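Local structure of interferon-activable protein 202 (Mus musculus, 4L5R) at residues A[22-27]-A[36-41]; A[28-33]-A[189-194]; A[50-55]-A[77-82]. The protein binds double-stranded DNA through its first HIN-200 domain, the part described here, and prevents AIM2 inflammasome activation, probably by sequestering cytoplasmic DNA. One frame throughout, in Å; residues are numbered along the deposited sequence.

The three contacts illustrate how two OB folds are built and joined to make one DNA-binding HIN-200 domain. Contacts 1 and 3 lie in the same curled sheet, their centres about 10 Å apart, and neighbouring strands run on from one to the other, Ala-40 O accepting from Val-51 N at 2.7 Å. Both also reach one sodium ion, through Asn-36 O and Phe-54 O. Contact 2 sets loop 189-194 of the second fold, which binds DNA backbone phosphates, against 28-33 of the first. Its His-192 ties the three together: His-192 O takes the hydrogen bond of His-39 NE2 in contact 1 at 2.9 Å, while His-192 ND1 meets Lys-52 NZ of contact 3 at 2.8 Å.

Contact 1: residues A[22-27]-A[36-41]; sequences LTATEP and NMFHAT. With NA (sodium ion), chain D.
Thr-41 O receives two amides at once, Leu-22 N at 2.8 Å and Thr-23 N at 3.2 Å. Leu-22 and Thr-23 thus both face Thr-41, a classic beta bulge in the antiparallel hairpin; the two amides come from the same face of its carbonyl plane. Thr-41 N returns a bond to Thr-23 O, and past the non-hydrogen-bonded pair Ala-24 and Ala-40, Thr-25 N donates to His-39 O at 2.9 Å. The answering bond goes to a side chain: His-39 N donates to Thr-25 OG1, 3.0 Å away. With chi1 at 70°, that hydroxyl lies between its own backbone N and carbonyl carbon, and it donates in turn to Glu-26 O at 2.9 Å. Packing fills in around these bonds. Thr-25 CG2 touches His-39 CB at 3.7 Å, Ala-24 CB meets Ala-40 CB at 3.9 Å on the other face of the sheet, and Leu-22 CD1 touches Thr-41 CG2. A side-chain hydroxyl thus takes the place of a main-chain acceptor for His-39 N, fixing the backbone of His-39, which mediates TP53BP1 binding within a region required for homomultimerization and whose ring NE2 bonds to His-192 O.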
loop_
_atom_site.group_PDB
_atom_site.type_symbol
_atom_site.label_atom_id
_atom_site.label_comp_id
_atom_site.label_asym_id
_atom_site.label_seq_id
_atom_site.Cartn_x
_atom_site.Cartn_y
_atom_site.Cartn_z
ATOM N N LEU A 22 -1.606 -11.205 4.930
ATOM C CA LEU A 22 -1.544 -11.759 3.585
ATOM C C LEU A 22 -0.172 -11.495 2.950
ATOM O O LEU A 22 0.496 -12.421 2.491
ATOM C CB LEU A 22 -2.670 -11.193 2.705
ATOM C CG LEU A 22 -4.108 -11.410 3.185
ATOM C CD1 LEU A 22 -5.116 -10.919 2.164
ATOM C CD2 LEU A 22 -4.302 -12.879 3.453
ATOM N N THR A 23 0.248 -10.236 2.939
ATOM C CA THR A 23 1.543 -9.872 2.343
ATOM C C THR A 23 2.209 -8.739 3.106
ATOM O O THR A 23 1.551 -8.008 3.854
ATOM C CB THR A 23 1.396 -9.427 0.864
ATOM O OG1 THR A 23 0.677 -8.184 0.785
ATOM C CG2 THR A 23 0.675 -10.482 0.050
ATOM N N ALA A 24 3.515 -8.586 2.906
ATOM C CA ALA A 24 4.234 -7.438 3.425
ATOM C C ALA A 24 5.501 -7.199 2.600
ATOM O O ALA A 24 6.170 -8.144 2.182
ATOM C CB ALA A 24 4.583 -7.645 4.898
ATOM N N THR A 25 5.814 -5.933 2.369
ATOM C CA THR A 25 7.018 -5.555 1.628
ATOM C C THR A 25 8.205 -5.515 2.567
ATOM O O THR A 25 8.046 -5.602 3.794
ATOM C CB THR A 25 6.863 -4.176 0.977
ATOM O OG1 THR A 25 6.867 -3.149 1.985
ATOM C CG2 THR A 25 5.570 -4.097 0.128
ATOM N N GLU A 26 9.405 -5.392 2.003
ATOM C CA GLU A 26 10.560 -5.091 2.817
ATOM C C GLU A 26 10.389 -3.664 3.318
ATOM O O GLU A 26 9.648 -2.874 2.720
ATOM C CB GLU A 26 11.846 -5.202 1.980
ATOM C CG GLU A 26 11.822 -4.321 0.750
ATOM C CD GLU A 26 12.843 -4.732 -0.302
ATOM O OE1 GLU A 26 12.422 -5.039 -1.441
ATOM O OE2 GLU A 26 14.055 -4.742 0.003
ATOM N N PRO A 27 11.087 -3.321 4.402
ATOM C CA PRO A 27 11.141 -1.941 4.889
ATOM C C PRO A 27 11.903 -1.064 3.910
ATOM O O PRO A 27 12.719 -1.567 3.144
ATOM C CB PRO A 27 11.921 -2.066 6.203
ATOM C CG PRO A 27 11.761 -3.494 6.596
ATOM C CD PRO A 27 11.736 -4.260 5.333
ATOM N N ASN A 36 11.457 5.188 8.266
ATOM C CA ASN A 36 11.235 3.945 7.526
ATOM C C ASN A 36 9.814 3.406 7.676
ATOM O O ASN A 36 9.070 3.832 8.552
ATOM C CB ASN A 36 12.275 2.877 7.874
ATOM C CG ASN A 36 12.443 2.690 9.361
ATOM O OD1 ASN A 36 11.475 2.743 10.119
ATOM N ND2 ASN A 36 13.689 2.476 9.798
ATOM N N MET A 37 9.433 2.485 6.799
ATOM C CA MET A 37 8.093 1.898 6.850
ATOM C C MET A 37 8.062 0.656 5.974
ATOM O O MET A 37 9.016 0.382 5.238
ATOM C CB MET A 37 7.054 2.904 6.338
ATOM C CG MET A 37 7.195 3.230 4.845
ATOM S SD MET A 37 5.868 4.298 4.215
ATOM C CE MET A 37 4.516 3.126 4.144
ATOM N N PHE A 38 6.967 -0.101 6.042
ATOM C CA PHE A 38 6.744 -1.139 5.067
ATOM C C PHE A 38 5.244 -1.211 4.805
ATOM O O PHE A 38 4.444 -0.774 5.643
ATOM C CB PHE A 38 7.369 -2.497 5.458
ATOM C CG PHE A 38 6.790 -3.136 6.715
ATOM C CD1 PHE A 38 5.676 -3.950 6.644
ATOM C CD2 PHE A 38 7.412 -2.967 7.944
ATOM C CE1 PHE A 38 5.146 -4.560 7.792
ATOM C CE2 PHE A 38 6.898 -3.572 9.093
ATOM C CZ PHE A 38 5.764 -4.371 9.009
ATOM N N HIS A 39 4.885 -1.686 3.623
ATOM C CA HIS A 39 3.477 -1.900 3.277
ATOM C C HIS A 39 3.051 -3.315 3.599
ATOM O O HIS A 39 3.859 -4.234 3.561
ATOM C CB HIS A 39 3.260 -1.669 1.779
ATOM C CG HIS A 39 3.457 -0.251 1.364
ATOM N ND1 HIS A 39 2.528 0.733 1.627
ATOM C CD2 HIS A 39 4.488 0.360 0.729
ATOM C CE1 HIS A 39 2.976 1.889 1.168
ATOM N NE2 HIS A 39 4.162 1.688 0.615
ATOM N N ALA A 40 1.762 -3.507 3.862
ATOM C CA ALA A 40 1.276 -4.843 4.061
ATOM C C ALA A 40 -0.200 -4.885 3.674
ATOM O O ALA A 40 -0.836 -3.836 3.503
ATOM C CB ALA A 40 1.484 -5.288 5.526
ATOM N N THR A 41 -0.702 -6.102 3.487
ATOM C CA THR A 41 -2.141 -6.360 3.276
ATOM C C THR A 41 -2.548 -7.418 4.302
ATOM O O THR A 41 -1.825 -8.401 4.515
ATOM C CB THR A 41 -2.401 -6.877 1.859
ATOM O OG1 THR A 41 -2.052 -5.852 0.909
ATOM C CG2 THR A 41 -3.875 -7.216 1.668
HETATM NA NA NA D . 9.360 4.960 11.084
HETATM O O HOH W 1 2.216 -5.848 1.006
#

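Contact 2: residues A[28-33]-A[189-194]; sequences FNYKEG and SGNHSF. With nucleotides of chain B.
Phe-28 and Phe-194 meet ring against ring where the first OB fold faces the second. Phe-194 CD1 stands over the centre of the Phe-28 ring, 3.4 Å from Phe-28 CD1, and the planes are inclined obliquely, at 32°. Phe-194 CG lies opposite its backbone N (chi1 -175°), which swings the ring across toward the strand, while His-192 O sits at the edge of the Phe-28 ring. An alanine in place of Phe-28 would probably leave the Phe-194 ring without the surface it rests on and open a gap between the two folds.

Further along, Tyr-30 and His-192 run side by side in an offset edge-to-face pair, the imidazole presenting its edge to the phenol ring with the planes at 70°. The nearest atoms are His-192 CD2 and Tyr-30 CE2, 3.8 Å apart, and a water links Tyr-30 OH to His-192 NE2; the other ring nitrogen, ND1, is hydrogen-bonded to Lys-52 NZ. On one face of the imidazole Asn-191 OD1 stands over the centre.

That same asparagine spans two phosphates of DNA chain B: its backbone N donates to OP2 of DG6 at 2.8 Å, and ND2 donates to OP1 of DT5 at 2.9 Å. A type I turn from Gly-190 to Ser-193 shapes this stretch, and Gly-190 lies so near OP2 of DG6 that a CB there would be crowded. The extended carbon chain of Lys-31 runs beside the DT5 phosphate, with CG 3.7 Å from OP1. Neutral amides of Asn-191 and the nearby Lys-31 chain both address backbone phosphates, consistent with electrostatic, sequence-independent binding.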
loop_
_atom_site.group_PDB
_atom_site.type_symbol
_atom_site.label_atom_id
_atom_site.label_comp_id
_atom_site.label_asym_id
_atom_site.label_seq_id
_atom_site.Cartn_x
_atom_site.Cartn_y
_atom_site.Cartn_z
ATOM N N PHE A 28 11.632 0.231 3.928
ATOM C CA PHE A 28 12.336 1.153 3.058
ATOM C C PHE A 28 12.288 2.519 3.717
ATOM O O PHE A 28 11.385 2.805 4.511
ATOM C CB PHE A 28 11.725 1.179 1.645
ATOM C CG PHE A 28 10.272 1.563 1.610
ATOM C CD1 PHE A 28 9.278 0.607 1.804
ATOM C CD2 PHE A 28 9.898 2.879 1.395
ATOM C CE1 PHE A 28 7.938 0.961 1.780
ATOM C CE2 PHE A 28 8.547 3.242 1.363
ATOM C CZ PHE A 28 7.576 2.293 1.563
ATOM N N ASN A 29 13.290 3.341 3.426
ATOM C CA ASN A 29 13.308 4.713 3.907
ATOM C C ASN A 29 12.412 5.633 3.068
ATOM O O ASN A 29 12.297 5.471 1.857
ATOM C CB ASN A 29 14.745 5.245 3.935
ATOM C CG ASN A 29 15.607 4.536 4.968
ATOM O OD1 ASN A 29 15.106 3.758 5.785
ATOM N ND2 ASN A 29 16.913 4.813 4.942
ATOM N N TYR A 30 11.793 6.608 3.723
ATOM C CA TYR A 30 11.044 7.634 3.013
ATOM C C TYR A 30 11.266 8.970 3.740
ATOM O O TYR A 30 12.067 9.043 4.678
ATOM C CB TYR A 30 9.553 7.251 2.904
ATOM C CG TYR A 30 8.830 7.330 4.226
ATOM C CD1 TYR A 30 9.016 6.359 5.202
ATOM C CD2 TYR A 30 8.003 8.407 4.520
ATOM C CE1 TYR A 30 8.377 6.444 6.428
ATOM C CE2 TYR A 30 7.363 8.504 5.727
ATOM C CZ TYR A 30 7.554 7.527 6.683
ATOM O OH TYR A 30 6.914 7.650 7.888
ATOM N N LYS A 31 10.594 10.033 3.300
ATOM C CA LYS A 31 10.795 11.353 3.900
ATOM C C LYS A 31 12.267 11.796 3.833
ATOM O O LYS A 31 12.847 12.243 4.829
ATOM C CB LYS A 31 10.292 11.371 5.346
ATOM C CG LYS A 31 9.736 12.722 5.783
ATOM C CD LYS A 31 9.151 12.667 7.192
ATOM C CE LYS A 31 8.726 14.056 7.666
ATOM N NZ LYS A 31 8.431 14.097 9.134
ATOM N N GLU A 32 12.856 11.664 2.646
ATOM C CA GLU A 32 14.252 12.033 2.407
ATOM C C GLU A 32 15.221 11.380 3.391
ATOM O O GLU A 32 16.084 12.047 3.963
ATOM C CB GLU A 32 14.422 13.557 2.423
ATOM C CG GLU A 32 13.690 14.274 1.296
ATOM N N GLY A 33 15.063 10.076 3.588
ATOM C CA GLY A 33 15.977 9.301 4.407
ATOM C C GLY A 33 15.771 9.373 5.910
ATOM O O GLY A 33 16.537 8.778 6.665
ATOM N N SER A 189 3.346 9.745 -7.345
ATOM C CA SER A 189 3.860 9.272 -6.074
ATOM C C SER A 189 3.513 10.245 -4.950
ATOM O O SER A 189 3.283 11.435 -5.194
ATOM C CB SER A 189 5.377 9.085 -6.148
ATOM O OG SER A 189 6.011 10.290 -6.540
ATOM N N GLY A 190 3.490 9.724 -3.721
ATOM C CA GLY A 190 3.314 10.520 -2.517
ATOM C C GLY A 190 4.348 10.086 -1.483
ATOM O O GLY A 190 5.204 9.246 -1.773
ATOM N N ASN A 191 4.285 10.631 -0.273
ATOM C CA ASN A 191 5.376 10.361 0.662
ATOM C C ASN A 191 5.583 8.873 0.927
ATOM O O ASN A 191 6.723 8.441 1.093
ATOM C CB ASN A 191 5.273 11.180 1.948
ATOM C CG ASN A 191 4.071 10.813 2.771
ATOM O OD1 ASN A 191 3.093 10.275 2.250
ATOM N ND2 ASN A 191 4.131 11.100 4.070
ATOM N N HIS A 192 4.500 8.088 0.887
ATOM C CA HIS A 192 4.571 6.651 1.165
ATOM C C HIS A 192 4.692 5.732 -0.053
ATOM O O HIS A 192 4.743 4.513 0.103
ATOM C CB HIS A 192 3.346 6.190 1.987
ATOM C CG HIS A 192 3.147 6.940 3.267
ATOM N ND1 HIS A 192 1.899 7.314 3.717
ATOM C CD2 HIS A 192 4.029 7.365 4.208
ATOM C CE1 HIS A 192 2.017 7.944 4.872
ATOM N NE2 HIS A 192 3.300 7.989 5.192
ATOM N N SER A 193 4.718 6.278 -1.267
ATOM C CA SER A 193 4.695 5.406 -2.433
ATOM C C SER A 193 5.903 4.484 -2.530
ATOM O O SER A 193 7.021 4.836 -2.129
ATOM C CB SER A 193 4.545 6.212 -3.736
ATOM O OG SER A 193 3.439 7.093 -3.647
ATOM N N PHE A 194 5.658 3.297 -3.066
ATOM C CA PHE A 194 6.680 2.280 -3.237
ATOM C C PHE A 194 6.410 1.569 -4.555
ATOM O O PHE A 194 5.259 1.224 -4.881
ATOM C CB PHE A 194 6.617 1.289 -2.069
ATOM C CG PHE A 194 7.713 0.251 -2.071
ATOM C CD1 PHE A 194 8.986 0.553 -1.559
ATOM C CD2 PHE A 194 7.463 -1.042 -2.521
ATOM C CE1 PHE A 194 9.982 -0.418 -1.536
ATOM C CE2 PHE A 194 8.455 -2.012 -2.493
ATOM C CZ PHE A 194 9.724 -1.693 -1.996
ATOM P P DT B 5 6.052 14.398 4.543
ATOM O OP1 DT B 5 6.078 12.997 5.041
ATOM O OP2 DT B 5 7.104 14.866 3.607
ATOM O "O5'" DT B 5 4.651 14.701 3.827
ATOM C "C5'" DT B 5 3.439 14.573 4.551
ATOM C "C4'" DT B 5 2.290 15.117 3.727
ATOM O "O4'" DT B 5 2.288 16.564 3.753
ATOM C "C3'" DT B 5 2.304 14.708 2.252
ATOM O "O3'" DT B 5 1.240 13.763 2.078
ATOM C "C2'" DT B 5 2.081 16.013 1.485
ATOM C "C1'" DT B 5 1.608 16.963 2.585
ATOM N N1 DT B 5 1.860 18.412 2.333
ATOM C C2 DT B 5 0.783 19.265 2.384
ATOM O O2 DT B 5 -0.360 18.901 2.622
ATOM N N3 DT B 5 1.100 20.574 2.144
ATOM C C4 DT B 5 2.330 21.129 1.858
ATOM O O4 DT B 5 2.461 22.337 1.650
ATOM C C5 DT B 5 3.416 20.176 1.820
ATOM C C7 DT B 5 4.812 20.639 1.524
ATOM C C6 DT B 5 3.134 18.883 2.057
ATOM P P DG B 6 1.107 12.919 0.720
ATOM O OP1 DG B 6 0.196 11.778 0.988
ATOM O OP2 DG B 6 2.465 12.680 0.182
ATOM O "O5'" DG B 6 0.359 13.928 -0.275
ATOM C "C5'" DG B 6 -1.013 14.246 -0.039
ATOM C "C4'" DG B 6 -1.435 15.375 -0.956
ATOM O "O4'" DG B 6 -0.944 16.640 -0.426
ATOM C "C3'" DG B 6 -0.903 15.248 -2.387
ATOM O "O3'" DG B 6 -1.946 15.448 -3.342
ATOM C "C2'" DG B 6 0.079 16.407 -2.483
ATOM C "C1'" DG B 6 -0.674 17.383 -1.586
ATOM N N9 DG B 6 0.042 18.639 -1.375
ATOM C C8 DG B 6 1.383 18.853 -1.152
ATOM N N7 DG B 6 1.694 20.120 -1.062
ATOM C C5 DG B 6 0.486 20.780 -1.251
ATOM C C6 DG B 6 0.181 22.159 -1.260
ATOM O O6 DG B 6 0.954 23.110 -1.093
ATOM N N1 DG B 6 -1.178 22.384 -1.491
ATOM C C2 DG B 6 -2.118 21.395 -1.682
ATOM N N2 DG B 6 -3.387 21.778 -1.890
ATOM N N3 DG B 6 -1.844 20.101 -1.666
ATOM C C4 DG B 6 -0.532 19.878 -1.446
HETATM O O HOH W 2 4.496 9.098 7.623
HETATM O O HOH W 3 8.664 10.445 1.181
#

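Contact 3: residues A[50-55]-A[77-82]; sequences RVKVFN and SGILEI. With NA (sodium ion), chain D.
Strand segments 50-53 and 79-82 run parallel, their axes 4.7 Å apart at 20°, with Val-51, Lys-52 and Val-53 paired to Leu-80, Glu-81 and Ile-82. The main-chain bonds alternate across the pair and end with Phe-54 N donating to Ile-82 O at 2.9 Å, almost in line with that carbonyl. On one face, Val-51 CG1 packs against Ile-82 CD1 at 3.6 Å. It can do so because CG1 lies opposite the valine's backbone N (chi1 -174°). Nearer the start, Arg-50 CB touches Ile-79 CD1 at 3.8 Å, while the guanidinium leads off to Thr-41 and Ala-107. Parallel pairing of strands 48-53 and 79-82 matches the beta3-beta5 pairing of the OB fold, in a sheet otherwise antiparallel, and it helps close the curled barrel. On the opposite face Lys-52 and Glu-81 lie alongside each other, pointing the same way. Their charged ends, NZ and OE2, stay 4.4 Å apart, beyond a salt bridge, but one water accepts from NZ at 2.8 Å and donates to OE2. NZ is also hydrogen-bonded to His-192 ND1, and Ser-7 bonds Glu-81 OE2. The edge of the Phe-54 ring approaches Glu-81 CB, and Phe-54 O binds the sodium ion at 2.8 Å.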
loop_
_atom_site.group_PDB
_atom_site.type_symbol
_atom_site.label_atom_id
_atom_site.label_comp_id
_atom_site.label_asym_id
_atom_site.label_seq_id
_atom_site.Cartn_x
_atom_site.Cartn_y
_atom_site.Cartn_z
ATOM N N ARG A 50 -5.317 -2.496 3.216
ATOM C CA ARG A 50 -3.923 -2.116 3.026
ATOM C C ARG A 50 -3.457 -1.524 4.340
ATOM O O ARG A 50 -4.230 -0.876 5.056
ATOM C CB ARG A 50 -3.773 -1.067 1.914
ATOM C CG ARG A 50 -4.477 -1.404 0.617
ATOM C CD ARG A 50 -3.872 -2.589 -0.120
ATOM N NE ARG A 50 -4.557 -2.791 -1.404
ATOM C CZ ARG A 50 -4.494 -3.904 -2.129
ATOM N NH1 ARG A 50 -3.768 -4.930 -1.704
ATOM N NH2 ARG A 50 -5.168 -3.994 -3.279
ATOM N N VAL A 51 -2.180 -1.725 4.643
ATOM C CA VAL A 51 -1.631 -1.341 5.920
ATOM C C VAL A 51 -0.293 -0.646 5.664
ATOM O O VAL A 51 0.480 -1.069 4.789
ATOM C CB VAL A 51 -1.374 -2.582 6.806
ATOM C CG1 VAL A 51 -0.934 -2.162 8.231
ATOM C CG2 VAL A 51 -2.601 -3.501 6.836
ATOM N N LYS A 52 -0.056 0.441 6.388
ATOM C CA LYS A 52 1.260 1.076 6.406
ATOM C C LYS A 52 1.807 0.936 7.807
ATOM O O LYS A 52 1.159 1.347 8.787
ATOM C CB LYS A 52 1.168 2.551 6.023
ATOM C CG LYS A 52 0.780 2.789 4.551
ATOM C CD LYS A 52 0.365 4.236 4.303
ATOM C CE LYS A 52 0.069 4.464 2.810
ATOM N NZ LYS A 52 -0.231 5.892 2.542
ATOM N N VAL A 53 3.003 0.361 7.911
ATOM C CA VAL A 53 3.572 0.049 9.215
ATOM C C VAL A 53 4.855 0.861 9.391
ATOM O O VAL A 53 5.716 0.855 8.519
ATOM C CB VAL A 53 3.858 -1.464 9.359
ATOM C CG1 VAL A 53 4.364 -1.781 10.768
ATOM C CG2 VAL A 53 2.605 -2.300 9.032
ATOM N N PHE A 54 4.955 1.588 10.495
ATOM C CA PHE A 54 6.054 2.530 10.709
ATOM C C PHE A 54 6.990 2.055 11.789
ATOM O O PHE A 54 8.077 2.589 11.973
ATOM C CB PHE A 54 5.499 3.914 11.051
ATOM C CG PHE A 54 4.653 4.473 9.955
ATOM C CD1 PHE A 54 5.242 4.966 8.810
ATOM C CD2 PHE A 54 3.274 4.451 10.037
ATOM C CE1 PHE A 54 4.468 5.445 7.757
ATOM C CE2 PHE A 54 2.491 4.938 8.990
ATOM C CZ PHE A 54 3.085 5.437 7.859
ATOM N N ASN A 55 6.569 1.025 12.499
ATOM C CA ASN A 55 7.374 0.499 13.586
ATOM C C ASN A 55 8.109 -0.745 13.120
ATOM O O ASN A 55 7.498 -1.789 12.944
ATOM C CB ASN A 55 6.482 0.192 14.785
ATOM C CG ASN A 55 7.260 -0.371 15.948
ATOM O OD1 ASN A 55 8.482 -0.492 15.880
ATOM N ND2 ASN A 55 6.557 -0.716 17.030
ATOM N N SER A 77 -8.746 6.962 5.952
ATOM C CA SER A 77 -9.605 6.708 4.801
ATOM C C SER A 77 -9.564 5.245 4.347
ATOM O O SER A 77 -9.487 4.959 3.152
ATOM C CB SER A 77 -9.231 7.639 3.644
ATOM O OG SER A 77 -9.249 8.994 4.063
ATOM N N GLY A 78 -9.615 4.323 5.302
ATOM C CA GLY A 78 -9.656 2.907 4.987
ATOM C C GLY A 78 -8.311 2.201 4.964
ATOM O O GLY A 78 -8.255 0.971 4.855
ATOM N N ILE A 79 -7.222 2.968 5.018
ATOM C CA ILE A 79 -5.894 2.381 5.100
ATOM C C ILE A 79 -5.533 2.333 6.586
ATOM O O ILE A 79 -5.667 3.325 7.288
ATOM C CB ILE A 79 -4.812 3.239 4.380
ATOM C CG1 ILE A 79 -5.245 3.628 2.959
ATOM C CG2 ILE A 79 -3.460 2.503 4.383
ATOM C CD1 ILE A 79 -5.043 2.563 1.929
ATOM N N LEU A 80 -5.091 1.182 7.063
ATOM C CA LEU A 80 -4.685 1.062 8.455
ATOM C C LEU A 80 -3.243 1.552 8.582
ATOM O O LEU A 80 -2.393 1.185 7.771
ATOM C CB LEU A 80 -4.771 -0.391 8.892
ATOM C CG LEU A 80 -6.129 -0.914 9.358
ATOM C CD1 LEU A 80 -7.286 -0.113 8.807
ATOM C CD2 LEU A 80 -6.264 -2.401 9.061
ATOM N N GLU A 81 -2.983 2.389 9.582
ATOM C CA GLU A 81 -1.630 2.901 9.828
ATOM C C GLU A 81 -1.231 2.544 11.245
ATOM O O GLU A 81 -2.006 2.728 12.192
ATOM C CB GLU A 81 -1.578 4.405 9.609
ATOM C CG GLU A 81 -1.877 4.796 8.132
ATOM C CD GLU A 81 -1.680 6.272 7.825
ATOM O OE1 GLU A 81 -1.454 7.063 8.764
ATOM O OE2 GLU A 81 -1.742 6.637 6.624
ATOM N N ILE A 82 -0.023 2.019 11.390
ATOM C CA ILE A 82 0.404 1.468 12.659
ATOM C C ILE A 82 1.765 2.042 13.018
ATOM O O ILE A 82 2.735 1.837 12.292
ATOM C CB ILE A 82 0.481 -0.061 12.596
ATOM C CG1 ILE A 82 -0.899 -0.641 12.207
ATOM C CG2 ILE A 82 1.022 -0.630 13.953
ATOM C CD1 ILE A 82 -0.883 -2.106 11.876
HETATM NA NA NA D . 9.360 4.960 11.084
HETATM O O HOH W 4 -7.355 -0.553 2.799
HETATM O O HOH W 5 -2.539 6.270 4.035
#